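Long-range contacts in SAM-dependent methyltransferase (Anabaena variabilis ATCC 29413, PDB 3GGD), which probably transfers a methyl group from S-adenosyl-L-methionine to an acceptor substrate, and binds the spent cofactor S-adenosyl-L-homocysteine: residues S148-L153 / Y207-E212; Q156-L161 / W239-H244; L111-A116 / R142-Q147. All blocks are in the same frame, centred on the assembly; numbering follows the deposited sequence. Where two conformers were deposited one is given.

Contact 1. Residues S148-L153 / Y207-E212; sequences SLRILL and YFPDFE. With CO (cobalt (II) ion), chain C.
In the Rossmann-like methyltransferase fold, helix 142-153 lies against one side of the central sheet, and here its last two turns meet the turn that leads from helix 201-207 into strand 211-217. Arg150 reaches across from the helix and grips Asp210 side-on. Its NE bonds to Asp210 OD2 at 2.9 Å, with the acceptor tilted 17° from the guanidinium plane, while NH2 gives a straighter bond to Asp210 OD1 of 2.8 Å. Both carboxylate oxygens use their syn lone pairs, and the two flat groups are nearly coplanar. The arginine chain runs extended as far as CD and then bends (chi3 -69°), which turns the guanidinium edge to its partners. NH2 also donates to Tyr207 O at 3.0 Å, in the carbonyl plane, and a water joins NH1 to that same carbonyl, whose position at the end of helix 201-207 leaves it available to a side-chain donor. The type I turn from Phe208 to Phe211 presents Asp210 to the arginine. Beneath this polar layer, Leu149 CD1 meets the edge of the Phe208 ring at CZ, 4.0 Å away, and Leu153 CD1 packs on Phe211 CE2 at 3.7 Å; leucine and phenylalanine suit this buried seam between the helix and the turn and strand start across from it. Asp210 OD2 also binds the cobalt ion at 2.0 Å, and His244 is the second protein ligand. Three bonds thus tie the guanidinium to the helix end and the turn after it. Through the two to Asp210, Arg150 acts as a second-shell residue that sets the plane of the carboxylate, and so the direction in which OD2 meets the metal; its positive charge probably offsets part of the carboxylate's.

Contact 2. Residues Q156-L161 / W239-H244; sequences QGAMYL and WAVIKH. With CO (cobalt (II) ion), chain C; SO4 (sulfate ion), chain I; EDO (1,2-ethanediol), chain R; EDO (1,2-ethanediol), chain N.
Strands 158-164 and 237-244 run antiparallel, their short segments 4.7 Å apart at an angle of 162°, with Met159-Ile242 and Leu161-Ala240 as hydrogen-bonded pairs and Tyr160-Val241 as a non-hydrogen-bonded pair between them. Four backbone bonds join them; that from Ile242 N to Met159 O is 2.9 Å long. Met159, a selenomethionine, lies beside Ile242 and points the same way. A bend at its last torsion (chi3 58°) brings CE to 3.5 Å from Ile242 CD1, and both side chains belong to the face packed by Phe208. Further along this face Leu161 CD2 touches Ala240 CB at 4.2 Å, where the small alanine accommodates the larger leucine beside it. On the other face, Val241 CG2 meets the edge of the Tyr160 ring, 3.8 Å from CD1. The same ring approaches the Trp239 indole obliquely, planes 33° apart, with Tyr160 CE1 3.6 Å from Trp239 CE3, while the phenol oxygen is held by Asp46 and Arg49. Tyrosine fits here because its ring packs on apolar neighbours while its hydroxyl finds polar ones. At the strand's end, Lys243 lays its aliphatic chain past Gly157 O and Gln156 O, and its amine makes weak bonds to a sulfate that probably came from the crystallisation liquor. A water bridges Gly157 O and His244 N where direct pairing stops. Beyond it, His244 NE2 binds the cobalt at 2.0 Å. The metal ligand thus stands at the end of a paired strand, its N-H held through water and its ring set edge-to-face against Phe211, which probably restricts the imidazole's movement.

Contact 3. Residues L111-A116 / R142-Q147; sequences LVPEQA and RELLGQ
Leu111 extends its CD2 methyl over the first turns of helix 142-153, reaching Leu144 CB at 4.0 Å and Leu145 CB at 4.2 Å. With CG anti to the carbonyl carbon (chi1 -58°), the side chain leads toward the helix and crosses that of Leu144 at about a right angle. Leu144 answers from the other segment: its CD1 methyl lies 3.8 Å from Leu111 O, so an aliphatic branch lies against the loop backbone. Leucine suits both positions, because its branched apolar end can lie against side-chain carbons and backbone alike. In the Rossmann-like methyltransferase fold this loop follows strand 103-107 and opens helix 113-123, which packs beside helix 142-153 on the same side of the sheet. Leu111 is also part of the S-adenosyl-L-homocysteine pocket and touches the ligand, and its backbone N is hydrogen-bonded to Asp109, a residue that binds the ligand. Pro113 stands at the start of the helix, where the lack of an N-H costs nothing because a first-turn residue has no helical acceptor before it. Its CG approaches the backbone of the neighbouring helix, 3.7 Å from Leu144 O, and lies 4.3 Å from Leu144 CD2. One turn on, Gln147 crosses the proline ring obliquely, its CB coming to 3.9 Å from Pro113 CG. Farther along, Ser148 and Ile151 continue the seam against Pro113.

Helix 142-153 is common to contacts 1 and 3, whose centres are about 10 Å apart: its first half meets the loop and helix start at 111-116, its second half the turn at 207-212. Contact 3 closes along the chain before either of the others opens, whereas contacts 1 and 2 interleave. These two lie about 9 Å apart between centres and reach the same sheet, where strands 211-217 and 237-244 are neighbours, and each brings one ligand to the cobalt ion. Contacts 2 and 3 do not touch; their centres are about 16 Å apart. The helix thus connects the cofactor-pocket residue Leu111 in contact 3 with the metal site shared by contacts 1 and 2.

Contact 1. Residues S148-L153 / Y207-E212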
loop_
_atom_site.group_PDB
_atom_site.type_symbol
_atom_site.label_atom_id
_atom_site.label_comp_id
_atom_site.label_asym_id
_atom_site.label_seq_id
_atom_site.Cartn_x
_atom_site.Cartn_y
_atom_site.Cartn_z
ATOM N N SER A 148 12.846 -1.287 6.704
ATOM C CA SER A 148 12.306 -2.588 6.359
ATOM C C SER A 148 12.398 -2.881 4.870
ATOM O O SER A 148 12.815 -3.964 4.452
ATOM C CB SER A 148 10.870 -2.710 6.874
ATOM O OG SER A 148 10.829 -2.737 8.307
ATOM N N LEU A 149 12.005 -1.914 4.059
ATOM C CA LEU A 149 12.006 -2.084 2.635
ATOM C C LEU A 149 13.414 -2.278 2.070
ATOM O O LEU A 149 13.615 -3.111 1.207
ATOM C CB LEU A 149 11.257 -0.907 1.962
ATOM C CG LEU A 149 9.747 -0.867 2.317
ATOM C CD1 LEU A 149 9.075 0.488 1.945
ATOM C CD2 LEU A 149 8.898 -2.048 1.700
ATOM N N ARG A 150 14.364 -1.494 2.568
ATOM C CA ARG A 150 15.745 -1.544 2.173
ATOM C C ARG A 150 16.296 -2.954 2.467
ATOM O O ARG A 150 17.012 -3.528 1.654
ATOM C CB ARG A 150 16.550 -0.471 2.955
ATOM C CG ARG A 150 18.063 -0.537 2.731
ATOM C CD ARG A 150 18.888 0.493 3.486
ATOM N NE ARG A 150 18.592 1.792 2.908
ATOM C CZ ARG A 150 17.707 2.673 3.360
ATOM N NH1 ARG A 150 17.048 2.497 4.513
ATOM N NH2 ARG A 150 17.487 3.763 2.637
ATOM N N ILE A 151 15.960 -3.487 3.634
ATOM C CA ILE A 151 16.384 -4.807 4.041
ATOM C C ILE A 151 15.802 -5.881 3.087
ATOM O O ILE A 151 16.543 -6.746 2.594
ATOM C CB ILE A 151 15.945 -5.099 5.487
ATOM C CG1 ILE A 151 16.731 -4.210 6.481
ATOM C CG2 ILE A 151 16.140 -6.591 5.819
ATOM C CD1 ILE A 151 16.124 -4.175 7.918
ATOM N N LEU A 152 14.510 -5.801 2.782
ATOM C CA LEU A 152 13.910 -6.822 1.915
ATOM C C LEU A 152 14.458 -6.842 0.465
ATOM O O LEU A 152 14.602 -7.930 -0.171
ATOM C CB LEU A 152 12.390 -6.643 1.879
ATOM C CG LEU A 152 11.648 -6.890 3.202
ATOM C CD1 LEU A 152 10.173 -6.412 3.138
ATOM C CD2 LEU A 152 11.756 -8.393 3.662
ATOM N N LEU A 153 14.725 -5.638 -0.068
ATOM C CA LEU A 153 15.181 -5.475 -1.435
ATOM C C LEU A 153 16.630 -5.893 -1.661
ATOM O O LEU A 153 16.989 -6.421 -2.734
ATOM C CB LEU A 153 15.040 -4.005 -1.843
ATOM C CG LEU A 153 13.589 -3.526 -2.042
ATOM C CD1 LEU A 153 13.476 -1.990 -1.954
ATOM C CD2 LEU A 153 12.985 -4.094 -3.366
ATOM N N TYR A 207 13.898 9.137 2.192
ATOM C CA TYR A 207 13.977 7.819 2.816
ATOM C C TYR A 207 14.877 6.831 2.104
ATOM O O TYR A 207 15.346 5.857 2.742
ATOM C CB TYR A 207 12.573 7.191 3.027
ATOM C CG TYR A 207 11.700 8.084 3.876
ATOM C CD1 TYR A 207 12.043 8.367 5.186
ATOM C CD2 TYR A 207 10.580 8.726 3.328
ATOM C CE1 TYR A 207 11.284 9.251 5.957
ATOM C CE2 TYR A 207 9.803 9.617 4.087
ATOM C CZ TYR A 207 10.157 9.873 5.389
ATOM O OH TYR A 207 9.396 10.745 6.125
ATOM N N PHE A 208 15.131 7.078 0.818
ATOM C CA PHE A 208 15.920 6.182 -0.010
ATOM C C PHE A 208 16.990 6.897 -0.793
ATOM O O PHE A 208 17.074 6.777 -2.003
ATOM C CB PHE A 208 15.019 5.426 -0.988
ATOM C CG PHE A 208 13.896 4.652 -0.320
ATOM C CD1 PHE A 208 14.148 3.453 0.335
ATOM C CD2 PHE A 208 12.581 5.116 -0.375
ATOM C CE1 PHE A 208 13.104 2.748 0.965
ATOM C CE2 PHE A 208 11.545 4.417 0.241
ATOM C CZ PHE A 208 11.803 3.227 0.912
ATOM N N PRO A 209 17.848 7.624 -0.106
ATOM C CA PRO A 209 18.870 8.365 -0.836
ATOM C C PRO A 209 19.868 7.436 -1.577
ATOM O O PRO A 209 20.546 7.876 -2.500
ATOM C CB PRO A 209 19.569 9.185 0.261
ATOM C CG PRO A 209 19.343 8.390 1.480
ATOM C CD PRO A 209 17.970 7.776 1.342
ATOM N N ASP A 210 19.964 6.182 -1.136
ATOM C CA ASP A 210 20.832 5.184 -1.735
ATOM C C ASP A 210 20.150 4.447 -2.898
ATOM O O ASP A 210 20.682 3.477 -3.404
ATOM C CB ASP A 210 21.338 4.177 -0.681
ATOM C CG ASP A 210 20.240 3.603 0.231
ATOM O OD1 ASP A 210 19.132 4.190 0.359
ATOM O OD2 ASP A 210 20.547 2.601 0.932
ATOM N N PHE A 211 18.981 4.911 -3.327
ATOM C CA PHE A 211 18.284 4.261 -4.441
ATOM C C PHE A 211 18.221 5.120 -5.710
ATOM O O PHE A 211 18.174 6.335 -5.655
ATOM C CB PHE A 211 16.860 3.848 -4.028
ATOM C CG PHE A 211 16.819 2.623 -3.155
ATOM C CD1 PHE A 211 17.357 2.659 -1.863
ATOM C CD2 PHE A 211 16.304 1.415 -3.636
ATOM C CE1 PHE A 211 17.360 1.521 -1.052
ATOM C CE2 PHE A 211 16.319 0.268 -2.829
ATOM C CZ PHE A 211 16.826 0.321 -1.544
ATOM N N GLU A 212 18.229 4.439 -6.848
ATOM C CA GLU A 212 18.021 5.018 -8.167
ATOM C C GLU A 212 16.525 4.926 -8.458
ATOM O O GLU A 212 15.902 3.934 -8.093
ATOM C CB GLU A 212 18.782 4.174 -9.202
ATOM C CG GLU A 212 18.884 4.783 -10.580
ATOM C CD GLU A 212 19.542 3.862 -11.603
ATOM O OE1 GLU A 212 20.038 2.772 -11.231
ATOM O OE2 GLU A 212 19.535 4.228 -12.790
HETATM CO CO CO C . 22.153 1.404 0.688
HETATM O O HOH W 1 14.911 4.428 5.172
#

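Contact 2. Residues Q156-L161 / W239-H244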
loop_
_atom_site.group_PDB
_atom_site.type_symbol
_atom_site.label_atom_id
_atom_site.label_comp_id
_atom_site.label_asym_id
_atom_site.label_seq_id
_atom_site.Cartn_x
_atom_site.Cartn_y
_atom_site.Cartn_z
ATOM N N GLN A 156 19.614 -6.654 -5.353
ATOM C CA GLN A 156 19.025 -7.079 -6.611
ATOM C C GLN A 156 17.558 -6.822 -6.756
ATOM O O GLN A 156 17.053 -6.856 -7.860
ATOM C CB GLN A 156 19.225 -8.574 -6.825
ATOM C CG GLN A 156 20.675 -9.093 -6.810
ATOM C CD GLN A 156 20.679 -10.618 -7.104
ATOM O OE1 GLN A 156 20.045 -11.081 -8.086
ATOM N NE2 GLN A 156 21.327 -11.402 -6.230
ATOM N N GLY A 157 16.860 -6.621 -5.650
ATOM C CA GLY A 157 15.437 -6.331 -5.716
ATOM C C GLY A 157 15.063 -4.962 -6.263
ATOM O O GLY A 157 15.802 -4.006 -6.074
ATOM N N ALA A 158 13.903 -4.878 -6.915
ATOM C CA ALA A 158 13.333 -3.593 -7.328
ATOM C C ALA A 158 11.944 -3.491 -6.695
ATOM O O ALA A 158 11.296 -4.506 -6.411
ATOM C CB ALA A 158 13.258 -3.426 -8.888
HETATM N N MSE A 159 11.509 -2.252 -6.461
HETATM C CA MSE A 159 10.223 -1.976 -5.849
HETATM C C MSE A 159 9.424 -1.051 -6.722
HETATM O O MSE A 159 9.912 0.012 -7.109
HETATM C CB MSE A 159 10.367 -1.294 -4.476
HETATM C CG MSE A 159 9.053 -0.836 -3.946
HETATM SE SE MSE A 159 9.028 -0.387 -2.057
HETATM C CE MSE A 159 10.402 0.999 -2.010
ATOM N N TYR A 160 8.186 -1.455 -6.992
ATOM C CA TYR A 160 7.208 -0.555 -7.543
ATOM C C TYR A 160 6.295 -0.155 -6.387
ATOM O O TYR A 160 5.782 -1.021 -5.672
ATOM C CB TYR A 160 6.325 -1.229 -8.596
ATOM C CG TYR A 160 5.140 -0.344 -9.054
ATOM C CD1 TYR A 160 5.290 0.600 -10.062
ATOM C CD2 TYR A 160 3.875 -0.474 -8.476
ATOM C CE1 TYR A 160 4.205 1.366 -10.500
ATOM C CE2 TYR A 160 2.788 0.300 -8.893
ATOM C CZ TYR A 160 2.970 1.216 -9.905
ATOM O OH TYR A 160 1.886 1.923 -10.334
ATOM N N LEU A 161 6.115 1.146 -6.201
ATOM C CA LEU A 161 5.123 1.633 -5.240
ATOM C C LEU A 161 4.237 2.716 -5.878
ATOM O O LEU A 161 4.668 3.467 -6.759
ATOM C CB LEU A 161 5.746 2.163 -3.957
ATOM C CG LEU A 161 6.497 3.516 -3.957
ATOM C CD1 LEU A 161 6.736 3.961 -2.446
ATOM C CD2 LEU A 161 7.789 3.434 -4.717
ATOM N N TRP A 239 3.748 7.440 -8.310
ATOM C CA TRP A 239 4.336 6.098 -8.402
ATOM C C TRP A 239 5.767 6.157 -8.896
ATOM O O TRP A 239 6.181 7.116 -9.590
ATOM C CB TRP A 239 3.496 5.145 -9.306
ATOM C CG TRP A 239 3.437 5.530 -10.726
ATOM C CD1 TRP A 239 2.458 6.274 -11.317
ATOM C CD2 TRP A 239 4.374 5.207 -11.771
ATOM N NE1 TRP A 239 2.721 6.435 -12.643
ATOM C CE2 TRP A 239 3.880 5.786 -12.959
ATOM C CE3 TRP A 239 5.562 4.477 -11.820
ATOM C CZ2 TRP A 239 4.547 5.687 -14.186
ATOM C CZ3 TRP A 239 6.219 4.375 -13.035
ATOM C CH2 TRP A 239 5.703 4.965 -14.204
ATOM N N ALA A 240 6.524 5.128 -8.505
ATOM C CA ALA A 240 7.920 5.005 -8.897
ATOM C C ALA A 240 8.377 3.547 -8.883
ATOM O O ALA A 240 7.825 2.699 -8.161
ATOM C CB ALA A 240 8.853 5.885 -7.970
ATOM N N VAL A 241 9.371 3.265 -9.723
ATOM C CA VAL A 241 10.130 2.023 -9.598
ATOM C C VAL A 241 11.547 2.432 -9.153
ATOM O O VAL A 241 12.200 3.255 -9.819
ATOM C CB VAL A 241 10.208 1.216 -10.930
ATOM C CG1 VAL A 241 11.020 -0.030 -10.705
ATOM C CG2 VAL A 241 8.790 0.867 -11.464
ATOM N N ILE A 242 12.003 1.855 -8.031
ATOM C CA ILE A 242 13.330 2.161 -7.485
ATOM C C ILE A 242 14.145 0.881 -7.267
ATOM O O ILE A 242 13.586 -0.212 -7.072
ATOM C CB ILE A 242 13.242 3.041 -6.192
ATOM C CG1 ILE A 242 12.734 2.228 -4.973
ATOM C CG2 ILE A 242 12.324 4.271 -6.441
ATOM C CD1 ILE A 242 12.799 3.011 -3.623
ATOM N N LYS A 243 15.465 1.023 -7.334
ATOM C CA LYS A 243 16.391 -0.081 -7.128
ATOM C C LYS A 243 17.679 0.506 -6.502
ATOM O O LYS A 243 18.075 1.623 -6.839
ATOM C CB LYS A 243 16.663 -0.739 -8.462
ATOM C CG LYS A 243 17.514 -2.018 -8.423
ATOM C CD LYS A 243 17.476 -2.699 -9.781
ATOM C CE LYS A 243 18.243 -4.020 -9.808
ATOM N NZ LYS A 243 19.708 -3.681 -9.726
ATOM N N HIS A 244 18.299 -0.216 -5.568
ATOM C CA HIS A 244 19.515 0.294 -4.933
ATOM C C HIS A 244 20.538 0.701 -6.014
ATOM O O HIS A 244 20.758 -0.008 -7.031
ATOM C CB HIS A 244 20.095 -0.697 -3.882
ATOM C CG HIS A 244 21.093 -0.082 -2.939
ATOM N ND1 HIS A 244 22.338 0.313 -3.358
ATOM C CD2 HIS A 244 21.038 0.204 -1.610
ATOM C CE1 HIS A 244 23.008 0.840 -2.340
ATOM N NE2 HIS A 244 22.254 0.773 -1.260
HETATM CO CO CO C . 22.153 1.404 0.688
HETATM S S SO4 I . 21.516 -6.600 -9.747
HETATM O O1 SO4 I . 22.112 -7.870 -10.161
HETATM O O2 SO4 I . 20.064 -6.683 -9.908
HETATM O O3 SO4 I . 22.038 -5.492 -10.549
HETATM O O4 SO4 I . 21.852 -6.398 -8.343
HETATM C C1 EDO R . 2.406 9.426 -15.563
HETATM O O1 EDO R . 2.454 10.781 -15.146
HETATM C C2 EDO R . 1.226 8.814 -14.826
HETATM O O2 EDO R . 1.180 7.428 -15.092
HETATM C C1 EDO N . 22.627 -9.729 -2.155
HETATM O O1 EDO N . 22.304 -9.606 -3.536
HETATM C C2 EDO N . 22.815 -8.348 -1.524
HETATM O O2 EDO N . 21.542 -7.828 -1.031
HETATM O O HOH W 2 17.487 -2.671 -4.431
#

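Contact 3. Residues L111-A116 / R142-Q147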
loop_
_atom_site.group_PDB
_atom_site.type_symbol
_atom_site.label_atom_id
_atom_site.label_comp_id
_atom_site.label_asym_id
_atom_site.label_seq_id
_atom_site.Cartn_x
_atom_site.Cartn_y
_atom_site.Cartn_z
ATOM N N LEU A 111 7.206 -1.478 10.653
ATOM C CA LEU A 111 7.772 -0.552 11.610
ATOM C C LEU A 111 8.679 -1.285 12.581
ATOM O O LEU A 111 9.223 -0.664 13.457
ATOM C CB LEU A 111 6.674 0.250 12.343
ATOM C CG LEU A 111 5.759 1.052 11.391
ATOM C CD1 LEU A 111 4.738 1.903 12.246
ATOM C CD2 LEU A 111 6.573 1.958 10.472
ATOM N N VAL A 112 8.907 -2.585 12.365
ATOM C CA VAL A 112 9.809 -3.383 13.221
ATOM C C VAL A 112 10.807 -4.066 12.285
ATOM O O VAL A 112 10.574 -5.207 11.857
ATOM C CB VAL A 112 9.031 -4.411 14.089
ATOM C CG1 VAL A 112 9.976 -5.129 15.138
ATOM C CG2 VAL A 112 7.880 -3.726 14.850
ATOM N N PRO A 113 11.889 -3.352 11.910
ATOM C CA PRO A 113 12.790 -3.842 10.850
ATOM C C PRO A 113 13.459 -5.187 11.096
ATOM O O PRO A 113 13.807 -5.841 10.157
ATOM C CB PRO A 113 13.818 -2.705 10.693
ATOM C CG PRO A 113 13.011 -1.467 11.119
ATOM C CD PRO A 113 12.318 -2.024 12.372
ATOM N N GLU A 114 13.566 -5.618 12.327
ATOM C CA GLU A 114 14.050 -6.964 12.622
ATOM C C GLU A 114 13.186 -8.064 11.951
ATOM O O GLU A 114 13.696 -9.128 11.603
ATOM C CB GLU A 114 14.072 -7.176 14.129
ATOM C CG GLU A 114 14.446 -8.596 14.524
ATOM N N GLN A 115 11.897 -7.812 11.774
ATOM C CA GLN A 115 11.044 -8.794 11.111
ATOM C C GLN A 115 11.426 -8.909 9.626
ATOM O O GLN A 115 11.503 -10.002 9.066
ATOM C CB GLN A 115 9.575 -8.421 11.312
ATOM C CG GLN A 115 9.182 -8.487 12.796
ATOM C CD GLN A 115 7.724 -8.227 13.073
ATOM O OE1 GLN A 115 6.888 -8.265 12.167
ATOM N NE2 GLN A 115 7.403 -7.968 14.341
ATOM N N ALA A 116 11.700 -7.776 8.992
ATOM C CA ALA A 116 12.208 -7.791 7.630
ATOM C C ALA A 116 13.550 -8.525 7.532
ATOM O O ALA A 116 13.785 -9.265 6.574
ATOM C CB ALA A 116 12.277 -6.318 7.051
ATOM N N ARG A 142 8.050 6.917 9.341
ATOM C CA ARG A 142 8.333 6.511 7.966
ATOM C C ARG A 142 9.731 5.938 7.743
ATOM O O ARG A 142 9.892 5.064 6.907
ATOM C CB ARG A 142 8.078 7.655 6.979
ATOM C CG ARG A 142 6.588 7.906 6.766
ATOM C CD ARG A 142 6.330 9.091 5.844
ATOM N NE ARG A 142 4.892 9.249 5.563
ATOM C CZ ARG A 142 4.396 10.010 4.580
ATOM N NH1 ARG A 142 5.215 10.686 3.776
ATOM N NH2 ARG A 142 3.079 10.081 4.399
ATOM N N GLU A 143 10.711 6.420 8.486
ATOM C CA GLU A 143 12.072 5.940 8.323
ATOM C C GLU A 143 12.159 4.443 8.665
ATOM O O GLU A 143 12.902 3.732 8.032
ATOM C CB GLU A 143 13.053 6.797 9.155
ATOM C CG GLU A 143 14.460 6.174 9.390
ATOM C CD GLU A 143 15.357 5.987 8.114
ATOM O OE1 GLU A 143 15.060 6.541 7.021
ATOM O OE2 GLU A 143 16.396 5.281 8.239
ATOM N N LEU A 144 11.377 3.981 9.641
ATOM C CA LEU A 144 11.351 2.579 10.035
ATOM C C LEU A 144 10.864 1.729 8.868
ATOM O O LEU A 144 11.444 0.676 8.553
ATOM C CB LEU A 144 10.466 2.394 11.279
ATOM C CG LEU A 144 10.989 2.982 12.603
ATOM C CD1 LEU A 144 9.885 3.047 13.679
ATOM C CD2 LEU A 144 12.213 2.194 13.148
ATOM N N LEU A 145 9.819 2.195 8.181
ATOM C CA LEU A 145 9.314 1.435 7.055
ATOM C C LEU A 145 10.388 1.433 5.922
ATOM O O LEU A 145 10.625 0.403 5.260
ATOM C CB LEU A 145 7.974 2.007 6.563
ATOM C CG LEU A 145 7.309 1.301 5.367
ATOM C CD1 LEU A 145 7.164 -0.191 5.588
ATOM C CD2 LEU A 145 5.933 1.955 5.006
ATOM N N GLY A 146 11.022 2.584 5.695
ATOM C CA GLY A 146 12.112 2.641 4.710
ATOM C C GLY A 146 13.201 1.606 5.052
ATOM O O GLY A 146 13.692 0.908 4.166
ATOM N N GLN A 147 13.574 1.505 6.328
ATOM C CA GLN A 147 14.556 0.478 6.776
ATOM C C GLN A 147 14.092 -0.950 6.375
ATOM O O GLN A 147 14.848 -1.715 5.754
ATOM C CB GLN A 147 14.786 0.574 8.269
ATOM C CG GLN A 147 15.513 1.853 8.684
ATOM C CD GLN A 147 15.661 1.989 10.192
ATOM O OE1 GLN A 147 15.797 3.078 10.692
ATOM N NE2 GLN A 147 15.647 0.911 10.895
#